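Local coordinates for protein aminoacyltransferase FemA (Staphylococcus aureus, PDB 1LRZ) that catalyses addition of the second and third glycines of the pentaglycine interpeptide bridge of staphylococcal peptidoglycan, using glycyl-tRNA as donor, at residues Tyr96-Arg101 against Lys399-Pro404; Pro239-Asn244 against Ser342-Trp347; Asp246-Glu251 against Glu294-Glu299. All coordinates share one frame; numbering follows the deposited sequence.

Interaction 1 (Tyr96-Arg101 against Lys399-Pro404)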
loop_
_atom_site.group_PDB
_atom_site.type_symbol
_atom_site.label_atom_id
_atom_site.label_comp_id
_atom_site.label_asym_id
_atom_site.label_seq_id
_atom_site.Cartn_x
_atom_site.Cartn_y
_atom_site.Cartn_z
ATOM N N TYR A 96 -12.981 -20.194 22.736
ATOM C CA TYR A 96 -12.304 -19.097 23.403
ATOM C C TYR A 96 -13.217 -17.877 23.538
ATOM O O TYR A 96 -13.376 -17.336 24.636
ATOM C CB TYR A 96 -11.043 -18.696 22.630
ATOM C CG TYR A 96 -10.268 -17.595 23.300
ATOM C CD1 TYR A 96 -9.375 -17.877 24.341
ATOM C CD2 TYR A 96 -10.449 -16.267 22.921
ATOM C CE1 TYR A 96 -8.679 -16.854 24.990
ATOM C CE2 TYR A 96 -9.766 -15.242 23.556
ATOM C CZ TYR A 96 -8.882 -15.543 24.590
ATOM O OH TYR A 96 -8.203 -14.530 25.220
ATOM N N VAL A 97 -13.828 -17.435 22.445
ATOM C CA VAL A 97 -14.669 -16.254 22.565
ATOM C C VAL A 97 -15.920 -16.504 23.406
ATOM O O VAL A 97 -16.476 -15.561 23.960
ATOM C CB VAL A 97 -15.066 -15.666 21.192
ATOM C CG1 VAL A 97 -13.804 -15.202 20.455
ATOM C CG2 VAL A 97 -15.855 -16.689 20.377
ATOM N N LYS A 98 -16.348 -17.761 23.522
ATOM C CA LYS A 98 -17.524 -18.073 24.337
ATOM C C LYS A 98 -17.201 -17.901 25.814
ATOM O O LYS A 98 -18.095 -17.832 26.655
ATOM C CB LYS A 98 -18.014 -19.496 24.077
ATOM C CG LYS A 98 -18.654 -19.678 22.708
ATOM C CD LYS A 98 -18.981 -21.142 22.422
ATOM C CE LYS A 98 -19.553 -21.298 21.011
ATOM N NZ LYS A 98 -19.907 -22.705 20.685
ATOM N N LYS A 99 -15.911 -17.840 26.127
ATOM C CA LYS A 99 -15.471 -17.637 27.501
ATOM C C LYS A 99 -15.494 -16.146 27.808
ATOM O O LYS A 99 -15.369 -15.739 28.956
ATOM C CB LYS A 99 -14.035 -18.132 27.692
ATOM C CG LYS A 99 -13.887 -19.638 27.751
ATOM C CD LYS A 99 -12.417 -20.043 27.850
ATOM C CE LYS A 99 -12.278 -21.552 27.701
ATOM N NZ LYS A 99 -10.855 -21.993 27.731
ATOM N N HIS A 100 -15.643 -15.325 26.775
ATOM C CA HIS A 100 -15.622 -13.888 26.982
ATOM C C HIS A 100 -16.889 -13.161 26.566
ATOM O O HIS A 100 -16.836 -12.027 26.085
ATOM C CB HIS A 100 -14.403 -13.301 26.277
ATOM C CG HIS A 100 -13.099 -13.820 26.806
ATOM N ND1 HIS A 100 -12.487 -13.296 27.925
ATOM C CD2 HIS A 100 -12.299 -14.827 26.376
ATOM C CE1 HIS A 100 -11.366 -13.954 28.160
ATOM N NE2 HIS A 100 -11.227 -14.888 27.233
ATOM N N ARG A 101 -18.021 -13.831 26.761
ATOM C CA ARG A 101 -19.345 -13.271 26.483
ATOM C C ARG A 101 -19.498 -12.727 25.063
ATOM O O ARG A 101 -20.083 -11.661 24.840
ATOM C CB ARG A 101 -19.654 -12.165 27.509
ATOM C CG ARG A 101 -19.583 -12.651 28.972
ATOM C CD ARG A 101 -19.970 -11.580 30.015
ATOM N NE ARG A 101 -20.053 -12.179 31.348
ATOM C CZ ARG A 101 -20.566 -11.586 32.423
ATOM N NH1 ARG A 101 -20.588 -12.232 33.588
ATOM N NH2 ARG A 101 -21.056 -10.350 32.341
ATOM N N LYS A 399 -19.903 -15.792 12.871
ATOM C CA LYS A 399 -20.455 -16.905 13.614
ATOM C C LYS A 399 -21.206 -16.347 14.811
ATOM O O LYS A 399 -20.602 -15.848 15.767
ATOM C CB LYS A 399 -19.379 -17.864 14.106
ATOM C CG LYS A 399 -19.991 -18.997 14.928
ATOM C CD LYS A 399 -18.975 -19.998 15.422
ATOM C CE LYS A 399 -19.679 -21.169 16.094
ATOM N NZ LYS A 399 -18.720 -22.241 16.439
ATOM N N PRO A 400 -22.540 -16.392 14.762
ATOM C CA PRO A 400 -23.358 -15.885 15.869
ATOM C C PRO A 400 -23.188 -16.841 17.045
ATOM O O PRO A 400 -23.292 -18.052 16.857
ATOM C CB PRO A 400 -24.778 -15.946 15.308
ATOM C CG PRO A 400 -24.582 -15.882 13.826
ATOM C CD PRO A 400 -23.382 -16.766 13.614
ATOM N N ILE A 401 -22.918 -16.317 18.241
ATOM C CA ILE A 401 -22.763 -17.174 19.418
ATOM C C ILE A 401 -24.103 -17.346 20.146
ATOM O O ILE A 401 -24.433 -18.444 20.602
ATOM C CB ILE A 401 -21.712 -16.608 20.385
ATOM C CG1 ILE A 401 -20.357 -16.504 19.666
ATOM C CG2 ILE A 401 -21.608 -17.508 21.617
ATOM C CD1 ILE A 401 -19.835 -17.828 19.152
ATOM N N ASN A 402 -24.863 -16.258 20.266
ATOM C CA ASN A 402 -26.191 -16.300 20.883
ATOM C C ASN A 402 -27.147 -15.796 19.794
ATOM O O ASN A 402 -27.394 -14.588 19.660
ATOM C CB ASN A 402 -26.265 -15.387 22.105
ATOM C CG ASN A 402 -27.581 -15.532 22.851
ATOM O OD1 ASN A 402 -28.649 -15.597 22.239
ATOM N ND2 ASN A 402 -27.512 -15.575 24.179
ATOM N N LYS A 403 -27.695 -16.732 19.029
ATOM C CA LYS A 403 -28.551 -16.404 17.894
ATOM C C LYS A 403 -29.741 -15.500 18.132
ATOM O O LYS A 403 -29.939 -14.549 17.382
ATOM C CB LYS A 403 -28.978 -17.693 17.187
ATOM C CG LYS A 403 -27.787 -18.418 16.537
ATOM C CD LYS A 403 -28.219 -19.637 15.725
ATOM C CE LYS A 403 -27.010 -20.414 15.211
ATOM N NZ LYS A 403 -27.406 -21.601 14.396
ATOM N N PRO A 404 -30.559 -15.777 19.162
ATOM C CA PRO A 404 -31.703 -14.881 19.374
ATOM C C PRO A 404 -31.265 -13.446 19.663
ATOM O O PRO A 404 -31.802 -12.489 19.086
ATOM C CB PRO A 404 -32.420 -15.513 20.567
ATOM C CG PRO A 404 -32.143 -16.980 20.375
ATOM C CD PRO A 404 -30.676 -16.995 19.987
HETATM O O HOH W 1 -19.623 -24.082 17.884
#

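Interaction 2 (Pro239-Asn244 against Ser342-Trp347)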
loop_
_atom_site.group_PDB
_atom_site.type_symbol
_atom_site.label_atom_id
_atom_site.label_comp_id
_atom_site.label_asym_id
_atom_site.label_seq_id
_atom_site.Cartn_x
_atom_site.Cartn_y
_atom_site.Cartn_z
ATOM N N PRO A 239 6.273 8.929 2.477
ATOM C CA PRO A 239 7.063 9.644 1.473
ATOM C C PRO A 239 6.307 10.829 0.871
ATOM O O PRO A 239 5.104 10.753 0.626
ATOM C CB PRO A 239 7.365 8.565 0.436
ATOM C CG PRO A 239 6.150 7.647 0.534
ATOM C CD PRO A 239 5.937 7.562 2.026
ATOM N N LEU A 240 7.031 11.924 0.659
ATOM C CA LEU A 240 6.493 13.137 0.056
ATOM C C LEU A 240 7.373 13.492 -1.147
ATOM O O LEU A 240 8.594 13.628 -1.012
ATOM C CB LEU A 240 6.521 14.319 1.045
ATOM C CG LEU A 240 6.333 15.687 0.345
ATOM C CD1 LEU A 240 4.866 15.848 -0.065
ATOM C CD2 LEU A 240 6.769 16.848 1.245
ATOM N N ALA A 241 6.759 13.613 -2.320
ATOM C CA ALA A 241 7.490 14.005 -3.518
ATOM C C ALA A 241 7.366 15.520 -3.484
ATOM O O ALA A 241 6.278 16.051 -3.199
ATOM C CB ALA A 241 6.812 13.443 -4.772
ATOM N N TYR A 242 8.455 16.218 -3.778
ATOM C CA TYR A 242 8.430 17.671 -3.720
ATOM C C TYR A 242 9.548 18.298 -4.543
ATOM O O TYR A 242 10.452 17.617 -5.027
ATOM C CB TYR A 242 8.601 18.107 -2.270
ATOM C CG TYR A 242 9.995 17.814 -1.765
ATOM C CD1 TYR A 242 11.005 18.777 -1.854
ATOM C CD2 TYR A 242 10.329 16.545 -1.277
ATOM C CE1 TYR A 242 12.316 18.489 -1.472
ATOM C CE2 TYR A 242 11.638 16.243 -0.896
ATOM C CZ TYR A 242 12.626 17.220 -0.996
ATOM O OH TYR A 242 13.921 16.933 -0.625
ATOM N N ILE A 243 9.479 19.613 -4.684
ATOM C CA ILE A 243 10.501 20.344 -5.402
ATOM C C ILE A 243 11.032 21.416 -4.464
ATOM O O ILE A 243 10.249 22.144 -3.854
ATOM C CB ILE A 243 9.937 21.057 -6.641
ATOM C CG1 ILE A 243 9.406 20.030 -7.648
ATOM C CG2 ILE A 243 11.025 21.933 -7.265
ATOM C CD1 ILE A 243 8.732 20.657 -8.865
ATOM N N ASN A 244 12.353 21.479 -4.340
ATOM C CA ASN A 244 13.035 22.494 -3.542
ATOM C C ASN A 244 13.494 23.439 -4.651
ATOM O O ASN A 244 14.402 23.106 -5.412
ATOM C CB ASN A 244 14.247 21.888 -2.824
ATOM C CG ASN A 244 15.041 22.920 -2.045
ATOM O OD1 ASN A 244 15.456 22.669 -0.908
ATOM N ND2 ASN A 244 15.261 24.081 -2.650
ATOM N N SER A 342 3.486 11.561 -8.364
ATOM C CA SER A 342 2.861 10.281 -8.066
ATOM C C SER A 342 3.791 9.111 -8.391
ATOM O O SER A 342 3.898 8.139 -7.635
ATOM C CB SER A 342 1.579 10.144 -8.889
ATOM O OG SER A 342 0.876 8.984 -8.490
ATOM N N TYR A 343 4.440 9.207 -9.547
ATOM C CA TYR A 343 5.356 8.188 -10.010
ATOM C C TYR A 343 6.613 8.147 -9.149
ATOM O O TYR A 343 7.197 7.077 -8.948
ATOM C CB TYR A 343 5.707 8.458 -11.473
ATOM C CG TYR A 343 4.509 8.301 -12.385
ATOM C CD1 TYR A 343 4.124 7.041 -12.835
ATOM C CD2 TYR A 343 3.737 9.404 -12.768
ATOM C CE1 TYR A 343 3.005 6.868 -13.638
ATOM C CE2 TYR A 343 2.597 9.239 -13.584
ATOM C CZ TYR A 343 2.248 7.963 -14.014
ATOM O OH TYR A 343 1.166 7.757 -14.839
ATOM N N ALA A 344 7.023 9.307 -8.639
ATOM C CA ALA A 344 8.215 9.407 -7.784
ATOM C C ALA A 344 7.943 8.689 -6.468
ATOM O O ALA A 344 8.775 7.914 -5.988
ATOM C CB ALA A 344 8.561 10.886 -7.521
ATOM N N VAL A 345 6.771 8.942 -5.885
ATOM C CA VAL A 345 6.394 8.292 -4.632
ATOM C C VAL A 345 6.362 6.764 -4.794
ATOM O O VAL A 345 6.947 6.039 -3.990
ATOM C CB VAL A 345 5.004 8.776 -4.144
ATOM C CG1 VAL A 345 4.534 7.917 -2.952
ATOM C CG2 VAL A 345 5.089 10.243 -3.706
ATOM N N GLN A 346 5.686 6.276 -5.831
ATOM C CA GLN A 346 5.604 4.836 -6.051
ATOM C C GLN A 346 6.994 4.241 -6.304
ATOM O O GLN A 346 7.332 3.184 -5.760
ATOM C CB GLN A 346 4.691 4.510 -7.243
ATOM C CG GLN A 346 3.190 4.849 -7.051
ATOM C CD GLN A 346 2.604 4.206 -5.805
ATOM O OE1 GLN A 346 2.834 3.023 -5.527
ATOM N NE2 GLN A 346 1.830 4.975 -5.057
ATOM N N TRP A 347 7.806 4.914 -7.117
ATOM C CA TRP A 347 9.127 4.374 -7.418
ATOM C C TRP A 347 10.004 4.259 -6.175
ATOM O O TRP A 347 10.773 3.304 -6.034
ATOM C CB TRP A 347 9.831 5.224 -8.476
ATOM C CG TRP A 347 11.071 4.575 -9.027
ATOM C CD1 TRP A 347 12.326 5.115 -9.072
ATOM C CD2 TRP A 347 11.169 3.280 -9.643
ATOM N NE1 TRP A 347 13.197 4.237 -9.669
ATOM C CE2 TRP A 347 12.520 3.105 -10.023
ATOM C CE3 TRP A 347 10.255 2.250 -9.890
ATOM C CZ2 TRP A 347 12.971 1.943 -10.665
ATOM C CZ3 TRP A 347 10.703 1.095 -10.527
ATOM C CH2 TRP A 347 12.055 0.949 -10.899
#

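Interaction 3 (Asp246-Glu251 against Glu294-Glu299)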
loop_
_atom_site.group_PDB
_atom_site.type_symbol
_atom_site.label_atom_id
_atom_site.label_comp_id
_atom_site.label_asym_id
_atom_site.label_seq_id
_atom_site.Cartn_x
_atom_site.Cartn_y
_atom_site.Cartn_z
ATOM N N ASP A 246 15.240 26.361 -4.751
ATOM C CA ASP A 246 16.624 26.824 -4.774
ATOM C C ASP A 246 17.530 25.762 -5.382
ATOM O O ASP A 246 18.380 26.068 -6.211
ATOM C CB ASP A 246 17.135 27.155 -3.367
ATOM C CG ASP A 246 16.621 28.481 -2.865
ATOM O OD1 ASP A 246 16.383 29.378 -3.702
ATOM O OD2 ASP A 246 16.469 28.631 -1.632
ATOM N N GLU A 247 17.349 24.511 -4.973
ATOM C CA GLU A 247 18.185 23.438 -5.497
ATOM C C GLU A 247 17.851 23.150 -6.959
ATOM O O GLU A 247 18.737 22.881 -7.769
ATOM C CB GLU A 247 18.009 22.176 -4.645
ATOM C CG GLU A 247 18.275 22.417 -3.152
ATOM C CD GLU A 247 18.256 21.141 -2.329
ATOM O OE1 GLU A 247 17.314 20.334 -2.493
ATOM O OE2 GLU A 247 19.181 20.948 -1.510
ATOM N N TYR A 248 16.567 23.218 -7.291
ATOM C CA TYR A 248 16.109 22.972 -8.657
ATOM C C TYR A 248 16.705 24.021 -9.604
ATOM O O TYR A 248 17.327 23.692 -10.619
ATOM C CB TYR A 248 14.581 23.034 -8.681
ATOM C CG TYR A 248 13.937 22.878 -10.038
ATOM C CD1 TYR A 248 14.196 21.767 -10.839
ATOM C CD2 TYR A 248 12.999 23.804 -10.483
ATOM C CE1 TYR A 248 13.520 21.585 -12.050
ATOM C CE2 TYR A 248 12.324 23.634 -11.675
ATOM C CZ TYR A 248 12.581 22.525 -12.456
ATOM O OH TYR A 248 11.875 22.358 -13.626
ATOM N N ILE A 249 16.519 25.288 -9.251
ATOM C CA ILE A 249 17.032 26.385 -10.054
ATOM C C ILE A 249 18.556 26.318 -10.150
ATOM O O ILE A 249 19.122 26.627 -11.197
ATOM C CB ILE A 249 16.587 27.746 -9.468
ATOM C CG1 ILE A 249 15.056 27.827 -9.485
ATOM C CG2 ILE A 249 17.192 28.891 -10.274
ATOM C CD1 ILE A 249 14.470 29.011 -8.709
ATOM N N LYS A 250 19.221 25.899 -9.073
ATOM C CA LYS A 250 20.678 25.788 -9.100
ATOM C C LYS A 250 21.102 24.763 -10.140
ATOM O O LYS A 250 22.004 25.021 -10.942
ATOM C CB LYS A 250 21.232 25.371 -7.734
ATOM C CG LYS A 250 22.724 25.032 -7.774
ATOM C CD LYS A 250 23.267 24.608 -6.412
ATOM C CE LYS A 250 24.793 24.485 -6.449
ATOM N NZ LYS A 250 25.378 24.110 -5.129
ATOM N N GLU A 251 20.460 23.594 -10.113
ATOM C CA GLU A 251 20.753 22.525 -11.066
ATOM C C GLU A 251 20.543 23.009 -12.503
ATOM O O GLU A 251 21.351 22.731 -13.383
ATOM C CB GLU A 251 19.848 21.315 -10.807
ATOM C CG GLU A 251 20.266 20.432 -9.630
ATOM C CD GLU A 251 19.126 19.550 -9.103
ATOM O OE1 GLU A 251 18.342 19.015 -9.925
ATOM O OE2 GLU A 251 19.022 19.385 -7.862
ATOM N N GLU A 294 15.739 27.999 -20.184
ATOM C CA GLU A 294 15.376 29.319 -19.693
ATOM C C GLU A 294 13.935 29.358 -19.179
ATOM O O GLU A 294 13.660 29.925 -18.114
ATOM C CB GLU A 294 15.560 30.351 -20.803
ATOM C CG GLU A 294 15.211 31.765 -20.382
ATOM C CD GLU A 294 15.567 32.780 -21.445
ATOM O OE1 GLU A 294 15.065 32.646 -22.580
ATOM O OE2 GLU A 294 16.351 33.705 -21.145
ATOM N N GLN A 295 13.015 28.764 -19.936
ATOM C CA GLN A 295 11.620 28.729 -19.529
ATOM C C GLN A 295 11.458 27.912 -18.258
ATOM O O GLN A 295 10.613 28.228 -17.426
ATOM C CB GLN A 295 10.733 28.151 -20.638
ATOM C CG GLN A 295 10.523 29.113 -21.797
ATOM C CD GLN A 295 9.611 28.561 -22.880
ATOM O OE1 GLN A 295 8.457 28.195 -22.618
ATOM N NE2 GLN A 295 10.122 28.504 -24.113
ATOM N N LYS A 296 12.261 26.864 -18.096
ATOM C CA LYS A 296 12.153 26.062 -16.877
ATOM C C LYS A 296 12.570 26.911 -15.678
ATOM O O LYS A 296 11.935 26.866 -14.621
ATOM C CB LYS A 296 13.046 24.823 -16.946
ATOM C CG LYS A 296 12.451 23.632 -17.675
ATOM C CD LYS A 296 13.402 22.455 -17.512
ATOM C CE LYS A 296 13.044 21.281 -18.387
ATOM N NZ LYS A 296 14.181 20.315 -18.413
ATOM N N ILE A 297 13.644 27.681 -15.845
ATOM C CA ILE A 297 14.129 28.543 -14.776
ATOM C C ILE A 297 13.063 29.580 -14.426
ATOM O O ILE A 297 12.736 29.771 -13.250
ATOM C CB ILE A 297 15.457 29.240 -15.184
ATOM C CG1 ILE A 297 16.573 28.186 -15.278
ATOM C CG2 ILE A 297 15.823 30.313 -14.171
ATOM C CD1 ILE A 297 17.916 28.716 -15.755
ATOM N N GLU A 298 12.496 30.225 -15.442
ATOM C CA GLU A 298 11.458 31.225 -15.211
ATOM C C GLU A 298 10.263 30.600 -14.494
ATOM O O GLU A 298 9.707 31.209 -13.586
ATOM C CB GLU A 298 10.995 31.841 -16.532
ATOM C CG GLU A 298 12.133 32.380 -17.376
ATOM C CD GLU A 298 11.654 33.104 -18.627
ATOM O OE1 GLU A 298 10.727 32.593 -19.304
ATOM O OE2 GLU A 298 12.218 34.180 -18.936
ATOM N N GLU A 299 9.859 29.393 -14.890
ATOM C CA GLU A 299 8.724 28.747 -14.223
ATOM C C GLU A 299 9.075 28.461 -12.762
ATOM O O GLU A 299 8.250 28.642 -11.873
ATOM C CB GLU A 299 8.333 27.424 -14.896
ATOM C CG GLU A 299 7.118 26.759 -14.212
ATOM C CD GLU A 299 6.837 25.323 -14.680
ATOM O OE1 GLU A 299 5.743 24.797 -14.360
ATOM O OE2 GLU A 299 7.704 24.717 -15.352
HETATM O O HOH W 2 10.433 24.604 -14.125
#

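Interaction 1 (Tyr96-Arg101 against Lys399-Pro404)
Lys98 and Ile401 meet at the C-terminal part of the helix of a beta-alpha-beta crossover. Helix 83-98 links the parallel, adjacent strands 67-78 and 102-107 of the mixed seven-stranded sheet, and strand 397-400 joins the outer side of 102-107, running antiparallel to it. Backbone hydrogen bonds between Lys399 and Leu105 and between Ile401 and Leu103 tie 399-401 to strand 102-107, and the side chain of Ile401, just past strand 397-400, points toward Val97 and Lys98.

The apolar part of the contact is built around Ile401. Its chi1 (-60°) sets CG1 and CG2, and the further turn at chi2 (-60°) sets where CD1 lies; together they bring CG2 and CD1 to the stem of Lys98. CG2 of Ile401 rests 3.8 Å from CG of Lys98, and CD1 of Ile401 lies 3.9 Å from CE of Lys98; the extended stem of Lys98 crosses the isoleucine obliquely, touching both methyls. Val97 adds a looser touch, its CG2 lying 4.3 Å from CD1 of Ile401, and its side chain also reaches Cys102 and Phe70 of the sheet.

The polar part shows how two like charges can be accommodated at a partly exposed margin. NZ of Lys98 and NZ of Lys399 come within 4.4 Å, a pairing that would probably be unfavourable by itself. Lys399 NZ, however, donates to the backbone oxygen of Leu138 and, weakly, to Ser94 OG. One water bridges the two ammonium groups from off the line between them, accepting from both: its oxygen is 3.1 Å from NZ of Lys98 and only 2.5 Å from NZ of Lys399, the latter short enough for its exact length to be doubtful.

Interaction 2 (Pro239-Asn244 against Ser342-Trp347)
Val345 spreads its two methyl groups over Pro239 and Ala241, an example of helix-on-sheet packing in an alpha/beta domain, with alternate strand residues facing the helix. The division follows from its torsion: CG1 stands anti to the backbone N (chi1 171°), whereas CG2 is anti to the carbonyl carbon. CG1 of Val345 thereby meets CG of Pro239 at 3.9 Å, the proline ring and the valine side chain crossing at about a right angle. CG2 of Val345 turns to the other residue and lies 3.8 Å from CB of Ala241, close also to that residue's backbone N.

Ala344 completes the contact methyl to methyl, with its CB 4.1 Å from CB of Ala241. The small side chains are consistent with a near approach of the backbones: the CA atoms of Ala241 and Val345 are 5.9 Å apart. No hydrogen bond joins the segments, and the buried meeting is wholly apolar.

The axes of segments 239-244 and 342-347 approach to 7.7 Å, their directions 139° apart, so the two run roughly antiparallel; the helix segment, part of helix 341-355, lies against the nine-stranded sheet that holds strand 236-244. Phe318 of the adjoining strand 310-320 touches both Pro239 and Val345, while Val193 and Phe195 of the edge strand 192-195 pack on the proline.

Interaction 3 (Asp246-Glu251 against Glu294-Glu299)
Tyr248 reaches across to Lys296 in the antiparallel two-helix arm of FemA, formed by helices 245-272 and 277-307. Its phenol oxygen OH stops 4.2 Å from CD of Lys296, and the two side chains cross at about a right angle, the aromatic one ending against the aliphatic stem of the lysine. Beside this pair, CG2 of Ile249 and CG2 of Ile297 come together at 4.4 Å, a modest apolar touch where the backbones of 246-251 and 294-299 come nearest each other: the CA atoms of these two isoleucines are 5.9 Å apart.

The hydroxyl is tied to the second helix through a water rather than directly. Tyr248 OH donates to the water oxygen over 2.7 Å, and the water lies at the ring edge, in the ring plane. It in turn donates to the backbone O of Lys296 at 2.8 Å and to OE2 of Glu299 at 3.0 Å. Three bonds thus grip the water, and together they link the tyrosine to a main-chain carbonyl and a carboxylate about one helical turn apart.

Torsions place these groups. Tyr248 carries CG opposite its backbone N (chi1 177°), which swings the ring across the gap. Glu299 is extended about both chi1 and chi2, which carries OE2 to the water, and its side chain also packs on His338 and Phe339 of a nearby loop.

Further out, Glu247 forms a salt bridge with Lys192 and so fastens the start of helix 245-272 to strand 192-195. Side-chain packing between the helices continues along the arm: Ile297 also touches Leu252 and Asn253 of helix 245-272, and Ile249 touches Lys301 and Gln304 of helix 277-307.

How the interactions relate
Interactions 2 and 3 are neighbours, with centres about 18 Å apart: strand 236-244 passes directly into helix 245-272, and CG2 of Ile243 packs 4.0 Å from CB of Tyr248 where the nine-stranded sheet gives way to the helical arm. Interaction 1 belongs to the other sheet, on the opposite side of the chain's centre; its centre lies about 48 Å from that of interaction 2 and about 66 Å from that of interaction 3. In sequence the three are nested, 3 within 2 and 2 within 1. Together they sample both sheets of this elongated enzyme and its arm, and none includes a bound substrate that would mark the active site.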